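Local atomic coordinates of KLLA0C04147p (Kluyveromyces lactis, PDB entry 5WVR), a protein that probably carries sterols between membranes as a member of the oxysterol-binding protein family, its sterol-binding domain holding one cholesterol molecule. Residues Arg98-Ala103 and Thr313-Trp318; Lys204-Gln209 and Gly224-Val229. All coordinates share one frame; numbering follows the deposited sequence.

Interaction 1: Arg98-Ala103 and Thr313-Trp318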
ATOM      1  N   ARG A  98     -12.440 -16.775   5.686  1.00 25.62           N
ATOM      2  CA  ARG A  98     -12.216 -15.609   4.844  1.00 30.16           C
ATOM      3  C   ARG A  98     -11.560 -14.485   5.640  1.00 27.72           C
ATOM      4  O   ARG A  98     -10.590 -13.868   5.188  1.00 28.17           O
ATOM      5  CB  ARG A  98     -13.541 -15.149   4.228  1.00 31.47           C
ATOM      6  CG  ARG A  98     -14.141 -16.197   3.294  1.00 29.78           C
ATOM      7  CD  ARG A  98     -15.072 -15.618   2.241  1.00 25.88           C
ATOM      8  NE  ARG A  98     -16.260 -15.035   2.834  1.00 30.78           N
ATOM      9  CZ  ARG A  98     -17.341 -15.731   3.165  1.00 36.06           C
ATOM     10  NH1 ARG A  98     -18.384 -15.116   3.714  1.00 30.29           N
ATOM     11  NH2 ARG A  98     -17.370 -17.046   2.951  1.00 33.21           N
ATOM     12  N   LEU A  99     -12.062 -14.217   6.841  1.00 25.78           N
ATOM     13  CA  LEU A  99     -11.456 -13.172   7.650  1.00 24.52           C
ATOM     14  C   LEU A  99     -10.005 -13.501   7.972  1.00 28.59           C
ATOM     15  O   LEU A  99      -9.132 -12.635   7.855  1.00 25.81           O
ATOM     16  CB  LEU A  99     -12.260 -12.959   8.928  1.00 29.25           C
ATOM     17  CG  LEU A  99     -11.693 -11.952   9.920  1.00 24.68           C
ATOM     18  CD1 LEU A  99     -11.214 -10.689   9.210  1.00 25.99           C
ATOM     19  CD2 LEU A  99     -12.812 -11.631  10.825  1.00 25.91           C
ATOM     20  N   LEU A 100      -9.722 -14.762   8.324  1.00 24.27           N
ATOM     21  CA  LEU A 100      -8.346 -15.151   8.623  1.00 25.72           C
ATOM     22  C   LEU A 100      -7.405 -14.795   7.481  1.00 28.76           C
ATOM     23  O   LEU A 100      -6.309 -14.270   7.704  1.00 28.33           O
ATOM     24  CB  LEU A 100      -8.262 -16.649   8.910  1.00 23.21           C
ATOM     25  CG  LEU A 100      -6.845 -17.209   9.089  1.00 21.73           C
ATOM     26  CD1 LEU A 100      -6.169 -16.603  10.309  1.00 23.39           C
ATOM     27  CD2 LEU A 100      -6.882 -18.703   9.227  1.00 27.60           C
ATOM     28  N   TYR A 101      -7.821 -15.062   6.249  1.00 27.54           N
ATOM     29  CA  TYR A 101      -6.953 -14.783   5.116  1.00 26.89           C
ATOM     30  C   TYR A 101      -6.920 -13.282   4.788  1.00 28.96           C
ATOM     31  O   TYR A 101      -5.862 -12.749   4.429  1.00 20.63           O
ATOM     32  CB  TYR A 101      -7.376 -15.654   3.923  1.00 24.19           C
ATOM     33  CG  TYR A 101      -6.682 -17.017   3.934  1.00 23.36           C
ATOM     34  CD1 TYR A 101      -6.864 -17.896   4.987  1.00 24.55           C
ATOM     35  CD2 TYR A 101      -5.831 -17.403   2.910  1.00 25.07           C
ATOM     36  CE1 TYR A 101      -6.224 -19.127   5.020  1.00 25.44           C
ATOM     37  CE2 TYR A 101      -5.187 -18.632   2.933  1.00 30.30           C
ATOM     38  CZ  TYR A 101      -5.390 -19.491   3.991  1.00 32.70           C
ATOM     39  OH  TYR A 101      -4.750 -20.708   4.040  1.00 28.24           O
ATOM     40  N   VAL A 102      -8.051 -12.579   4.946  1.00 29.02           N
ATOM     41  CA  VAL A 102      -8.043 -11.122   4.823  1.00 23.62           C
ATOM     42  C   VAL A 102      -7.089 -10.510   5.834  1.00 25.11           C
ATOM     43  O   VAL A 102      -6.317  -9.593   5.513  1.00 23.74           O
ATOM     44  CB  VAL A 102      -9.468 -10.550   4.985  1.00 26.30           C
ATOM     45  CG1 VAL A 102      -9.425  -9.019   5.230  1.00 20.40           C
ATOM     46  CG2 VAL A 102     -10.303 -10.875   3.765  1.00 20.83           C
ATOM     47  N   ALA A 103      -7.130 -11.001   7.075  1.00 19.79           N
ATOM     48  CA  ALA A 103      -6.247 -10.484   8.112  1.00 26.47           C
ATOM     49  C   ALA A 103      -4.785 -10.678   7.742  1.00 24.65           C
ATOM     50  O   ALA A 103      -3.961  -9.766   7.902  1.00 25.45           O
ATOM     51  CB  ALA A 103      -6.550 -11.169   9.440  1.00 27.46           C
ATOM     52  N   THR A 313      -4.542 -28.555  13.790  1.00 33.54           N
ATOM     53  CA  THR A 313      -3.139 -28.548  13.404  1.00 31.68           C
ATOM     54  C   THR A 313      -2.786 -27.225  12.743  1.00 37.80           C
ATOM     55  O   THR A 313      -3.647 -26.504  12.220  1.00 36.00           O
ATOM     56  CB  THR A 313      -2.815 -29.682  12.434  1.00 37.64           C
ATOM     57  OG1 THR A 313      -3.318 -29.358  11.131  1.00 44.32           O
ATOM     58  CG2 THR A 313      -3.434 -30.981  12.902  1.00 38.38           C
ATOM     59  N   ARG A 314      -1.492 -26.929  12.742  1.00 31.04           N
ATOM     60  CA  ARG A 314      -1.000 -25.675  12.208  1.00 38.29           C
ATOM     61  C   ARG A 314      -0.773 -25.770  10.712  1.00 34.41           C
ATOM     62  O   ARG A 314      -0.314 -26.792  10.200  1.00 36.73           O
ATOM     63  CB  ARG A 314       0.301 -25.284  12.894  1.00 39.00           C
ATOM     64  CG  ARG A 314       0.088 -24.765  14.283  1.00 42.57           C
ATOM     65  CD  ARG A 314       1.011 -23.597  14.586  1.00 54.30           C
ATOM     66  NE  ARG A 314       2.131 -23.479  13.655  1.00 48.66           N
ATOM     67  CZ  ARG A 314       3.274 -24.144  13.775  1.00 54.38           C
ATOM     68  NH1 ARG A 314       4.242 -23.962  12.880  1.00 61.91           N
ATOM     69  NH2 ARG A 314       3.436 -24.996  14.783  1.00 57.64           N
ATOM     70  N   PHE A 315      -1.079 -24.678  10.015  1.00 30.86           N
ATOM     71  CA  PHE A 315      -0.841 -24.592   8.585  1.00 33.90           C
ATOM     72  C   PHE A 315      -0.198 -23.253   8.233  1.00 32.25           C
ATOM     73  O   PHE A 315      -0.561 -22.210   8.788  1.00 28.57           O
ATOM     74  CB  PHE A 315      -2.140 -24.797   7.801  1.00 32.32           C
ATOM     75  CG  PHE A 315      -3.272 -23.887   8.213  1.00 31.61           C
ATOM     76  CD1 PHE A 315      -4.046 -24.181   9.317  1.00 32.30           C
ATOM     77  CD2 PHE A 315      -3.589 -22.759   7.463  1.00 31.34           C
ATOM     78  CE1 PHE A 315      -5.101 -23.372   9.690  1.00 30.72           C
ATOM     79  CE2 PHE A 315      -4.646 -21.940   7.827  1.00 28.82           C
ATOM     80  CZ  PHE A 315      -5.415 -22.260   8.950  1.00 31.52           C
ATOM     81  N   ASN A 316       0.767 -23.284   7.319  1.00 33.35           N
ATOM     82  CA  ASN A 316       1.331 -22.033   6.820  1.00 28.29           C
ATOM     83  C   ASN A 316       0.274 -21.264   6.034  1.00 36.08           C
ATOM     84  O   ASN A 316      -0.656 -21.845   5.470  1.00 33.44           O
ATOM     85  CB  ASN A 316       2.553 -22.297   5.939  1.00 35.93           C
ATOM     86  CG  ASN A 316       3.757 -22.819   6.723  1.00 37.89           C
ATOM     87  OD1 ASN A 316       4.031 -22.380   7.841  1.00 45.87           O
ATOM     88  ND2 ASN A 316       4.497 -23.741   6.118  1.00 45.54           N
ATOM     89  N   VAL A 317       0.402 -19.937   6.019  1.00 25.75           N
ATOM     90  CA  VAL A 317      -0.534 -19.114   5.265  1.00 25.92           C
ATOM     91  C   VAL A 317       0.239 -18.146   4.368  1.00 32.09           C
ATOM     92  O   VAL A 317      -0.205 -17.821   3.262  1.00 29.15           O
ATOM     93  CB  VAL A 317      -1.488 -18.361   6.209  1.00 28.61           C
ATOM     94  CG1 VAL A 317      -2.343 -17.375   5.419  1.00 31.82           C
ATOM     95  CG2 VAL A 317      -2.374 -19.339   6.935  1.00 31.77           C
ATOM     96  N   TRP A 318       1.403 -17.688   4.826  1.00 25.88           N
ATOM     97  CA  TRP A 318       2.155 -16.666   4.110  1.00 28.82           C
ATOM     98  C   TRP A 318       3.637 -16.821   4.408  1.00 26.10           C
ATOM     99  O   TRP A 318       4.028 -17.010   5.563  1.00 27.80           O
ATOM    100  CB  TRP A 318       1.696 -15.249   4.497  1.00 25.40           C
ATOM    101  CG  TRP A 318       2.587 -14.159   3.965  1.00 27.36           C
ATOM    102  CD1 TRP A 318       2.569 -13.620   2.706  1.00 24.16           C
ATOM    103  CD2 TRP A 318       3.630 -13.483   4.674  1.00 27.93           C
ATOM    104  NE1 TRP A 318       3.529 -12.642   2.595  1.00 25.55           N
ATOM    105  CE2 TRP A 318       4.199 -12.541   3.784  1.00 25.01           C
ATOM    106  CE3 TRP A 318       4.133 -13.574   5.974  1.00 29.84           C
ATOM    107  CZ2 TRP A 318       5.253 -11.716   4.148  1.00 22.92           C
ATOM    108  CZ3 TRP A 318       5.179 -12.751   6.338  1.00 31.76           C
ATOM    109  CH2 TRP A 318       5.736 -11.832   5.420  1.00 29.07           C
TER
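A helix lying against the last strand of the antiparallel run in the oxysterol-binding domain joins Leu100 and Tyr101 to Phe315 and Val317. The short segments of helix 95-108 and strand 314-319 approach to 9.8 Å between axes, with 50° between their directions, and the gap is filled mainly by apolar side chains. Leu100 and Phe315 reach for each other from opposite directions: the branch CD2 of Leu100 arrives at the edge of the phenyl ring, 3.9 Å from CZ of Phe315. CB of Phe315 points toward the helix, and with CG between the backbone N and the carbonyl carbon (chi1 54°) the ring presents its CZ and CE2 side to Leu100. At the next residue along the helix, the Tyr101 ring takes a CH-pi contact over one face from CG1 of Val317, 4.1 Å from the ring centroid and 15° off the normal. The other branch of Val317, CG2, lies 4.0 Å from OH of Tyr101. That hydroxyl also sits 4.0 Å from CE2 of Phe315. Phe92 meets the Tyr101 ring edge to face. Val317 and Trp318 both face Val277 on strand 276-281, a classic beta bulge, and Val317 also packs on Ile104 of the helix. The whole is a helix-on-strand packing, in which apolar side chains lay helix 95-108 against the closing strand of the oxysterol-binding domain.

Interaction 2: Lys204-Gln209 and Gly224-Val229. With CLR (cholesterol), chain B.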
ATOM      1  N   LYS A 204      -7.770  -0.198  10.048  1.00 23.61           N
ATOM      2  CA  LYS A 204      -6.723   0.793   9.921  1.00 22.90           C
ATOM      3  C   LYS A 204      -5.373   0.102  10.046  1.00 24.43           C
ATOM      4  O   LYS A 204      -5.249  -0.949  10.680  1.00 21.39           O
ATOM      5  CB  LYS A 204      -6.842   1.920  10.960  1.00 26.57           C
ATOM      6  CG  LYS A 204      -8.048   2.806  10.732  1.00 28.54           C
ATOM      7  CD  LYS A 204      -7.902   4.140  11.431  1.00 31.65           C
ATOM      8  CE  LYS A 204      -9.162   4.979  11.250  1.00 28.85           C
ATOM      9  NZ  LYS A 204      -9.059   6.301  11.935  1.00 44.02           N
ATOM     10  N   LYS A 205      -4.353   0.684   9.391  1.00 23.42           N
ATOM     11  CA  LYS A 205      -3.036   0.086   9.333  1.00 21.41           C
ATOM     12  C   LYS A 205      -2.312   0.334  10.652  1.00 25.04           C
ATOM     13  O   LYS A 205      -2.634   1.275  11.387  1.00 25.23           O
ATOM     14  CB  LYS A 205      -2.270   0.676   8.145  1.00 26.09           C
ATOM     15  CG  LYS A 205      -2.903   0.306   6.816  1.00 25.86           C
ATOM     16  CD  LYS A 205      -2.124   0.921   5.641  1.00 25.81           C
ATOM     17  CE  LYS A 205      -2.545   0.255   4.342  1.00 25.98           C
ATOM     18  NZ  LYS A 205      -2.064   1.017   3.160  1.00 29.11           N
ATOM     19  N   PRO A 206      -1.353  -0.514  10.989  1.00 22.78           N
ATOM     20  CA  PRO A 206      -0.537  -0.277  12.178  1.00 24.41           C
ATOM     21  C   PRO A 206       0.370   0.919  11.988  1.00 26.40           C
ATOM     22  O   PRO A 206       0.519   1.444  10.889  1.00 22.68           O
ATOM     23  CB  PRO A 206       0.296  -1.561  12.300  1.00 23.55           C
ATOM     24  CG  PRO A 206       0.400  -2.035  10.912  1.00 19.90           C
ATOM     25  CD  PRO A 206      -0.982  -1.776  10.344  1.00 23.83           C
ATOM     26  N   ASN A 207       1.062   1.259  13.064  1.00 25.11           N
ATOM     27  CA  ASN A 207       2.047   2.317  13.019  1.00 24.31           C
ATOM     28  C   ASN A 207       3.402   1.774  12.573  1.00 25.23           C
ATOM     29  O   ASN A 207       3.695   0.579  12.697  1.00 22.30           O
ATOM     30  CB  ASN A 207       2.172   2.953  14.392  1.00 22.23           C
ATOM     31  CG  ASN A 207       0.875   3.492  14.886  1.00 28.90           C
ATOM     32  OD1 ASN A 207       0.352   3.019  15.893  1.00 47.24           O
ATOM     33  ND2 ASN A 207       0.294   4.405  14.145  1.00 26.65           N
ATOM     34  N   ASN A 208       4.228   2.674  12.030  1.00 18.40           N
ATOM     35  CA  ASN A 208       5.632   2.383  11.763  1.00 23.19           C
ATOM     36  C   ASN A 208       6.498   3.324  12.590  1.00 23.25           C
ATOM     37  O   ASN A 208       6.063   4.400  12.993  1.00 22.11           O
ATOM     38  CB  ASN A 208       5.978   2.558  10.283  1.00 20.55           C
ATOM     39  CG  ASN A 208       4.772   2.383   9.404  1.00 28.53           C
ATOM     40  OD1 ASN A 208       4.294   3.345   8.814  1.00 27.62           O
ATOM     41  ND2 ASN A 208       4.267   1.152   9.308  1.00 22.76           N
ATOM     42  N   GLN A 209       7.724   2.903  12.855  1.00 19.81           N
ATOM     43  CA  GLN A 209       8.686   3.808  13.459  1.00 27.46           C
ATOM     44  C   GLN A 209      10.068   3.426  12.970  1.00 28.12           C
ATOM     45  O   GLN A 209      10.334   2.261  12.661  1.00 26.20           O
ATOM     46  CB  GLN A 209       8.626   3.815  14.999  1.00 27.04           C
ATOM     47  CG  GLN A 209       8.831   2.470  15.706  1.00 26.21           C
ATOM     48  CD  GLN A 209       8.840   2.610  17.224  1.00 28.36           C
ATOM     49  OE1 GLN A 209       8.906   3.712  17.746  1.00 34.15           O
ATOM     50  NE2 GLN A 209       8.776   1.488  17.933  1.00 33.00           N
ATOM     51  N   GLY A 224       1.628  -1.958  16.886  1.00 28.22           N
ATOM     52  CA  GLY A 224       0.322  -1.481  17.268  1.00 27.04           C
ATOM     53  C   GLY A 224      -0.752  -2.532  17.080  1.00 27.82           C
ATOM     54  O   GLY A 224      -0.502  -3.673  16.688  1.00 23.72           O
ATOM     55  N   ASP A 225      -1.971  -2.115  17.389  1.00 25.66           N
ATOM     56  CA  ASP A 225      -3.137  -2.969  17.349  1.00 30.10           C
ATOM     57  C   ASP A 225      -3.911  -2.661  16.084  1.00 31.70           C
ATOM     58  O   ASP A 225      -3.951  -1.510  15.624  1.00 30.64           O
ATOM     59  CB  ASP A 225      -4.011  -2.751  18.577  1.00 33.78           C
ATOM     60  CG  ASP A 225      -3.318  -3.181  19.852  1.00 45.63           C
ATOM     61  OD1 ASP A 225      -2.692  -4.264  19.848  1.00 40.71           O
ATOM     62  OD2 ASP A 225      -3.372  -2.417  20.846  1.00 53.77           O
ATOM     63  N   VAL A 226      -4.499  -3.703  15.513  1.00 29.20           N
ATOM     64  CA  VAL A 226      -5.307  -3.586  14.312  1.00 31.10           C
ATOM     65  C   VAL A 226      -6.609  -4.335  14.554  1.00 25.72           C
ATOM     66  O   VAL A 226      -6.598  -5.427  15.123  1.00 28.28           O
ATOM     67  CB  VAL A 226      -4.565  -4.145  13.085  1.00 28.25           C
ATOM     68  CG1 VAL A 226      -5.451  -4.025  11.875  1.00 32.23           C
ATOM     69  CG2 VAL A 226      -3.256  -3.412  12.893  1.00 26.46           C
ATOM     70  N   LYS A 227      -7.727  -3.735  14.143  1.00 24.73           N
ATOM     71  CA  LYS A 227      -9.043  -4.350  14.243  1.00 29.89           C
ATOM     72  C   LYS A 227      -9.668  -4.375  12.858  1.00 28.52           C
ATOM     73  O   LYS A 227      -9.851  -3.319  12.240  1.00 32.30           O
ATOM     74  CB  LYS A 227      -9.938  -3.586  15.216  1.00 23.90           C
ATOM     75  CG  LYS A 227     -11.005  -4.466  15.881  1.00 37.43           C
ATOM     76  CD  LYS A 227     -12.294  -3.701  16.127  1.00 36.14           C
ATOM     77  CE  LYS A 227     -13.395  -4.616  16.591  1.00 45.64           C
ATOM     78  NZ  LYS A 227     -14.299  -3.932  17.566  1.00 46.52           N
ATOM     79  N   ILE A 228      -9.982  -5.577  12.371  1.00 26.85           N
ATOM     80  CA  ILE A 228     -10.726  -5.775  11.132  1.00 26.06           C
ATOM     81  C   ILE A 228     -12.125  -6.249  11.510  1.00 33.39           C
ATOM     82  O   ILE A 228     -12.285  -7.117  12.377  1.00 27.78           O
ATOM     83  CB  ILE A 228     -10.019  -6.778  10.201  1.00 27.15           C
ATOM     84  CG1 ILE A 228      -8.525  -6.454  10.130  1.00 25.59           C
ATOM     85  CG2 ILE A 228     -10.659  -6.789   8.795  1.00 25.05           C
ATOM     86  CD1 ILE A 228      -7.734  -7.523   9.465  1.00 31.41           C
ATOM     87  N   VAL A 229     -13.139  -5.658  10.890  1.00 31.33           N
ATOM     88  CA  VAL A 229     -14.526  -6.025  11.141  1.00 31.66           C
ATOM     89  C   VAL A 229     -15.186  -6.315   9.799  1.00 33.68           C
ATOM     90  O   VAL A 229     -14.999  -5.561   8.831  1.00 27.77           O
ATOM     91  CB  VAL A 229     -15.272  -4.914  11.909  1.00 32.95           C
ATOM     92  CG1 VAL A 229     -14.692  -4.743  13.312  1.00 31.07           C
ATOM     93  CG2 VAL A 229     -15.144  -3.614  11.181  1.00 36.97           C
TER
HETATM   94  C1  CLR B1301       4.028   1.044   5.281  1.00 26.03           C
HETATM   95  C2  CLR B1301       2.838   0.292   4.675  1.00 27.90           C
HETATM   96  C3  CLR B1301       1.657   1.238   4.447  1.00 25.94           C
HETATM   97  C4  CLR B1301       2.072   2.341   3.470  1.00 29.95           C
HETATM   98  C5  CLR B1301       3.345   3.037   3.956  1.00 28.66           C
HETATM   99  C6  CLR B1301       3.384   4.426   4.004  1.00 23.04           C
HETATM  100  C7  CLR B1301       4.445   5.205   4.449  1.00 26.06           C
HETATM  101  C8  CLR B1301       5.756   4.419   4.568  1.00 25.15           C
HETATM  102  C9  CLR B1301       5.532   3.046   5.216  1.00 26.83           C
HETATM  103  C10 CLR B1301       4.545   2.194   4.407  1.00 25.65           C
HETATM  104  C11 CLR B1301       6.861   2.327   5.485  1.00 27.05           C
HETATM  105  C12 CLR B1301       7.872   3.195   6.249  1.00 26.17           C
HETATM  106  C13 CLR B1301       8.112   4.517   5.516  1.00 26.68           C
HETATM  107  C14 CLR B1301       6.757   5.217   5.407  1.00 23.90           C
HETATM  108  C15 CLR B1301       7.157   6.589   4.867  1.00 30.82           C
HETATM  109  C16 CLR B1301       8.305   6.935   5.820  1.00 27.13           C
HETATM  110  C17 CLR B1301       8.830   5.591   6.340  1.00 24.28           C
HETATM  111  C18 CLR B1301       8.764   4.298   4.144  1.00 24.53           C
HETATM  112  C19 CLR B1301       5.217   1.634   3.148  1.00 25.95           C
HETATM  113  C20 CLR B1301      10.363   5.531   6.343  1.00 26.33           C
HETATM  114  C21 CLR B1301      10.842   4.243   7.014  1.00 26.90           C
HETATM  115  C22 CLR B1301      10.937   6.749   7.076  1.00 29.05           C
HETATM  116  C23 CLR B1301      12.315   7.172   6.559  1.00 28.71           C
HETATM  117  C24 CLR B1301      12.704   8.577   7.033  1.00 34.64           C
HETATM  118  C25 CLR B1301      14.077   9.025   6.520  1.00 34.77           C
HETATM  119  C26 CLR B1301      15.206   8.205   7.148  1.00 34.26           C
HETATM  120  C27 CLR B1301      14.310  10.518   6.760  1.00 42.72           C
HETATM  121  O1  CLR B1301       0.553   0.510   3.903  1.00 39.84           O
HETATM  122  O   HOH W   1      -7.615  -1.275  12.749  1.00 30.83           O
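Lys204 meets Val226 across a beta hairpin, strands 199-211 and 219-230, at a place where a break in the first strand lets water stand in for direct backbone pairing. The carbonyl O of Lys204 lies 3.3 Å from CG1 of Val226. The backbone N of Lys204 donates to a water at 2.9 Å. The same water accepts from the backbone N of Lys227 at 2.8 Å, so a single molecule links the two backbones. Lys205 turns its side chain from the partner strand to the bound cholesterol. Its CG stands anti to the carbonyl carbon (chi1 -65°) and the chain beyond is extended, which carries NZ to the sterol hydroxyl, where it donates a hydrogen bond of 2.8 Å to O1 of cholesterol. The ammonium group also forms a salt bridge with Asp79 and a cation-pi contact with Trp186, so the polar end of the sterol is met by a lysine that is itself held by a charge and a ring. A methionine in its place would probably leave the sterol hydroxyl without this donor and Asp79 without its positive mate. Pro206 resumes the hairpin contact, its ring crossing the Val226 side chain: CD of Pro206 lies 3.8 Å from CG2 of Val226, with CB of the proline close behind, while Tyr110 and Phe241 also touch the proline. At Asn207 the strand proper begins again, its backbone bonded to Tyr223. Asn208 returns to the ligand: its amide, tied to His182 through OD1 and to Asn222 through ND2, lies beside the sterol rings, with OD1 of Asn208 3.8 Å from C9 of cholesterol.

Overall arrangement
From the N terminus, several short helices lead to helix 95-108, after which the chain runs through the long series of antiparallel strands. Interaction 2 closes a short loop on the way, with 14 residues between its segments, where strand 219-230 folds back beside strand 199-211. Only after 209 intervening residues does interaction 1 close, when strand 314-319 ends the series and returns to the helix. The hairpin is thus nested inside the larger loop, and the two contacts do not cross. Their centres lie about 18 Å apart, yet they touch: CA of Ala103 lies 3.6 Å from CD1 of Ile228. Helix 95-108 therefore ties the sterol-bearing hairpin to the closing strand.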